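Local coordinates for protein glutathione reductase (Bartonella henselae, PDB 3O0H) that probably catalyses the NADPH-dependent reduction of glutathione disulfide to glutathione, using bound FAD as the redox cofactor, at residues B[164-169]-B[284-289]. Numbering follows the deposited sequence.
Sequences AKIVSN and TGRVPN. With FAD (flavin-adenine dinucleotide), chain H.
The guanidinium of R286 lies between the A164 backbone and a methyl of the FAD flavin. Over one face is A164 C, 3.7 Å from R286 NH2 and near the rim, with K165 N farther off. Over the other is C8M, 3.3 Å above the plane and offset toward the rim. The arginine chain bends at chi3 (64°), which turns the guanidinium toward A164 and across strand 164-166. I166 CG1 comes obliquely to within 3.8 Å of R286 NH1. A water in the guanidinium plane accepts from R286 NH2 and A164 N and donates to FAD O1A, tying both strands to the cofactor phosphate. N289 also reaches FAD, with ND2 3.4 Å from C8A of the adenine. A second water donates to A164 O and has a weak bond from N289 ND2.

The strands pair antiparallel. K165 and V287 form the hydrogen-bonded pair: K165 N gives to V287 O, and V287 N returns a bond to K165 O, both 2.8 Å. V167 N extends the pairing to G285 O with a nearly straight bond (174°). Beside it, V167 CG1 packs on V287 CG1 at 3.6 Å. G285 takes a positive phi (127°), a conformation open chiefly to glycine. Farther along, T284 OG1 donates to a lone pair of N169 OD1, 2.7 Å away and in the carbonyl plane.

This two-stranded sheet links two parallel sheets of the FAD/NAD-linked reductase fold. Strand 164-166 follows strand 158-160 of the FAD-side sheet. Strand 286-288 follows strand 279-282, the edge of the sheet carrying the second GxGxxG pattern, probably the NADPH side.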
loop_
_atom_site.group_PDB
_atom_site.type_symbol
_atom_site.label_atom_id
_atom_site.label_comp_id
_atom_site.label_asym_id
_atom_site.label_seq_id
_atom_site.Cartn_x
_atom_site.Cartn_y
_atom_site.Cartn_z
ATOM N N ALA B 164 -26.588 7.014 12.222
ATOM C CA ALA B 164 -26.282 7.894 13.292
ATOM C C ALA B 164 -26.598 9.358 12.848
ATOM O O ALA B 164 -26.955 9.632 11.657
ATOM C CB ALA B 164 -24.794 7.731 13.714
ATOM N N LYS B 165 -26.488 10.265 13.796
ATOM C CA LYS B 165 -26.826 11.665 13.637
ATOM C C LYS B 165 -25.833 12.465 14.436
ATOM O O LYS B 165 -25.451 12.055 15.492
ATOM C CB LYS B 165 -28.200 11.909 14.288
ATOM C CG LYS B 165 -29.214 12.607 13.439
ATOM C CD LYS B 165 -30.323 13.233 14.296
ATOM C CE LYS B 165 -31.308 13.947 13.361
ATOM N NZ LYS B 165 -32.354 14.664 14.095
ATOM N N ILE B 166 -25.529 13.669 13.985
ATOM C CA ILE B 166 -24.661 14.580 14.700
ATOM C C ILE B 166 -25.317 14.945 16.019
ATOM O O ILE B 166 -26.529 15.088 16.093
ATOM C CB ILE B 166 -24.371 15.836 13.811
ATOM C CG1 ILE B 166 -23.651 15.363 12.507
ATOM C CG2 ILE B 166 -23.542 16.789 14.612
ATOM C CD1 ILE B 166 -23.957 16.081 11.112
ATOM N N VAL B 167 -24.536 14.961 17.082
ATOM C CA VAL B 167 -25.001 15.428 18.376
ATOM C C VAL B 167 -25.447 16.896 18.294
ATOM O O VAL B 167 -24.934 17.679 17.504
ATOM C CB VAL B 167 -23.905 15.343 19.483
ATOM C CG1 VAL B 167 -23.632 13.916 19.883
ATOM C CG2 VAL B 167 -22.629 16.041 19.028
ATOM N N SER B 168 -26.386 17.252 19.150
ATOM C CA SER B 168 -27.065 18.550 19.087
ATOM C C SER B 168 -26.172 19.786 19.108
ATOM O O SER B 168 -26.298 20.676 18.238
ATOM C CB SER B 168 -28.051 18.651 20.239
ATOM O OG SER B 168 -28.422 19.992 20.412
ATOM N N ASN B 169 -25.281 19.853 20.096
ATOM C CA ASN B 169 -24.395 21.014 20.274
ATOM C C ASN B 169 -25.160 22.218 20.881
ATOM O O ASN B 169 -24.630 23.328 20.933
ATOM C CB ASN B 169 -23.666 21.418 18.950
ATOM C CG ASN B 169 -22.682 20.316 18.406
ATOM O OD1 ASN B 169 -21.669 20.019 19.042
ATOM N ND2 ASN B 169 -22.969 19.759 17.192
ATOM N N THR B 284 -18.057 16.994 16.494
ATOM C CA THR B 284 -18.019 16.698 17.930
ATOM C C THR B 284 -18.679 15.370 18.312
ATOM O O THR B 284 -18.828 15.063 19.515
ATOM C CB THR B 284 -18.685 17.823 18.710
ATOM O OG1 THR B 284 -20.013 18.018 18.207
ATOM C CG2 THR B 284 -17.859 19.124 18.523
ATOM N N GLY B 285 -19.058 14.585 17.300
ATOM C CA GLY B 285 -19.544 13.209 17.512
ATOM C C GLY B 285 -20.908 12.963 16.857
ATOM O O GLY B 285 -21.692 13.919 16.616
ATOM N N ARG B 286 -21.182 11.685 16.604
ATOM C CA ARG B 286 -22.441 11.220 16.059
ATOM C C ARG B 286 -22.991 10.150 16.974
ATOM O O ARG B 286 -22.243 9.330 17.497
ATOM C CB ARG B 286 -22.197 10.619 14.659
ATOM C CG ARG B 286 -21.621 11.605 13.629
ATOM C CD ARG B 286 -21.104 10.858 12.384
ATOM N NE ARG B 286 -22.166 10.166 11.665
ATOM C CZ ARG B 286 -23.082 10.737 10.885
ATOM N NH1 ARG B 286 -23.139 12.058 10.732
ATOM N NH2 ARG B 286 -23.980 9.972 10.252
ATOM N N VAL B 287 -24.287 10.158 17.165
ATOM C CA VAL B 287 -24.953 9.193 18.033
ATOM C C VAL B 287 -26.017 8.411 17.223
ATOM O O VAL B 287 -26.468 8.892 16.205
ATOM C CB VAL B 287 -25.557 9.897 19.212
ATOM C CG1 VAL B 287 -24.422 10.439 20.132
ATOM C CG2 VAL B 287 -26.522 11.044 18.764
ATOM N N PRO B 288 -26.395 7.204 17.673
ATOM C CA PRO B 288 -27.456 6.410 17.037
ATOM C C PRO B 288 -28.720 7.221 16.810
ATOM O O PRO B 288 -29.160 7.970 17.700
ATOM C CB PRO B 288 -27.727 5.314 18.062
ATOM C CG PRO B 288 -26.391 5.135 18.754
ATOM C CD PRO B 288 -25.924 6.567 18.924
ATOM N N ASN B 289 -29.269 7.105 15.596
ATOM C CA ASN B 289 -30.417 7.879 15.156
ATOM C C ASN B 289 -31.720 7.108 15.449
ATOM O O ASN B 289 -32.265 6.433 14.578
ATOM C CB ASN B 289 -30.281 8.149 13.658
ATOM C CG ASN B 289 -31.406 8.977 13.095
ATOM O OD1 ASN B 289 -32.143 9.664 13.823
ATOM N ND2 ASN B 289 -31.521 8.954 11.768
HETATM P PA FAD H . -26.122 5.213 7.147
HETATM O O1A FAD H . -25.874 6.506 7.862
HETATM O O2A FAD H . -25.168 4.937 6.016
HETATM O O5B FAD H . -27.616 5.095 6.593
HETATM C C5B FAD H . -28.766 5.456 7.328
HETATM C C4B FAD H . -29.766 5.945 6.301
HETATM O O4B FAD H . -31.074 6.009 6.850
HETATM C C3B FAD H . -29.462 7.335 5.752
HETATM O O3B FAD H . -29.451 7.308 4.322
HETATM C C2B FAD H . -30.598 8.201 6.263
HETATM O O2B FAD H . -30.943 9.193 5.326
HETATM C C1B FAD H . -31.728 7.241 6.415
HETATM N N9A FAD H . -32.728 7.395 7.485
HETATM C C8A FAD H . -32.510 7.596 8.816
HETATM N N7A FAD H . -33.689 7.528 9.452
HETATM C C5A FAD H . -34.650 7.277 8.513
HETATM C C6A FAD H . -35.995 7.033 8.594
HETATM N N6A FAD H . -36.675 7.077 9.750
HETATM N N1A FAD H . -36.696 6.768 7.442
HETATM C C2A FAD H . -36.029 6.708 6.241
HETATM N N3A FAD H . -34.692 6.914 6.160
HETATM C C4A FAD H . -34.031 7.148 7.303
HETATM N N1 FAD H . -16.772 4.977 7.892
HETATM C C2 FAD H . -15.726 4.227 7.396
HETATM O O2 FAD H . -15.698 2.972 7.473
HETATM N N3 FAD H . -14.701 4.850 6.801
HETATM C C4 FAD H . -14.658 6.224 6.627
HETATM O O4 FAD H . -13.683 6.691 6.024
HETATM C C4X FAD H . -15.711 6.991 7.125
HETATM N N5 FAD H . -15.742 8.350 6.972
HETATM C C5X FAD H . -16.844 9.054 7.455
HETATM C C6 FAD H . -16.845 10.430 7.305
HETATM C C7 FAD H . -17.921 11.186 7.753
HETATM C C7M FAD H . -17.881 12.690 7.551
HETATM C C8 FAD H . -18.999 10.559 8.347
HETATM C C8M FAD H . -20.167 11.364 8.880
HETATM C C9 FAD H . -18.992 9.181 8.525
HETATM C C9A FAD H . -17.903 8.423 8.080
HETATM N N10 FAD H . -17.853 7.048 8.224
HETATM C C10 FAD H . -16.784 6.341 7.733
HETATM C "C1'" FAD H . -18.931 6.286 8.889
HETATM C "C2'" FAD H . -19.921 5.662 7.939
HETATM O "O2'" FAD H . -20.543 6.692 7.195
HETATM C "C3'" FAD H . -20.946 4.920 8.755
HETATM O "O3'" FAD H . -20.374 4.062 9.727
HETATM C "C4'" FAD H . -21.917 4.196 7.847
HETATM O "O4'" FAD H . -22.495 5.149 6.951
HETATM C "C5'" FAD H . -23.031 3.542 8.654
HETATM O "O5'" FAD H . -23.915 2.799 7.785
HETATM P P FAD H . -25.435 2.659 8.280
HETATM O O1P FAD H . -26.181 1.718 7.360
HETATM O O2P FAD H . -25.458 2.242 9.734
HETATM O O3P FAD H . -26.091 4.101 8.303
HETATM O O HOH W 1 -24.676 7.075 10.236
HETATM O O HOH W 2 -28.767 8.799 9.922
#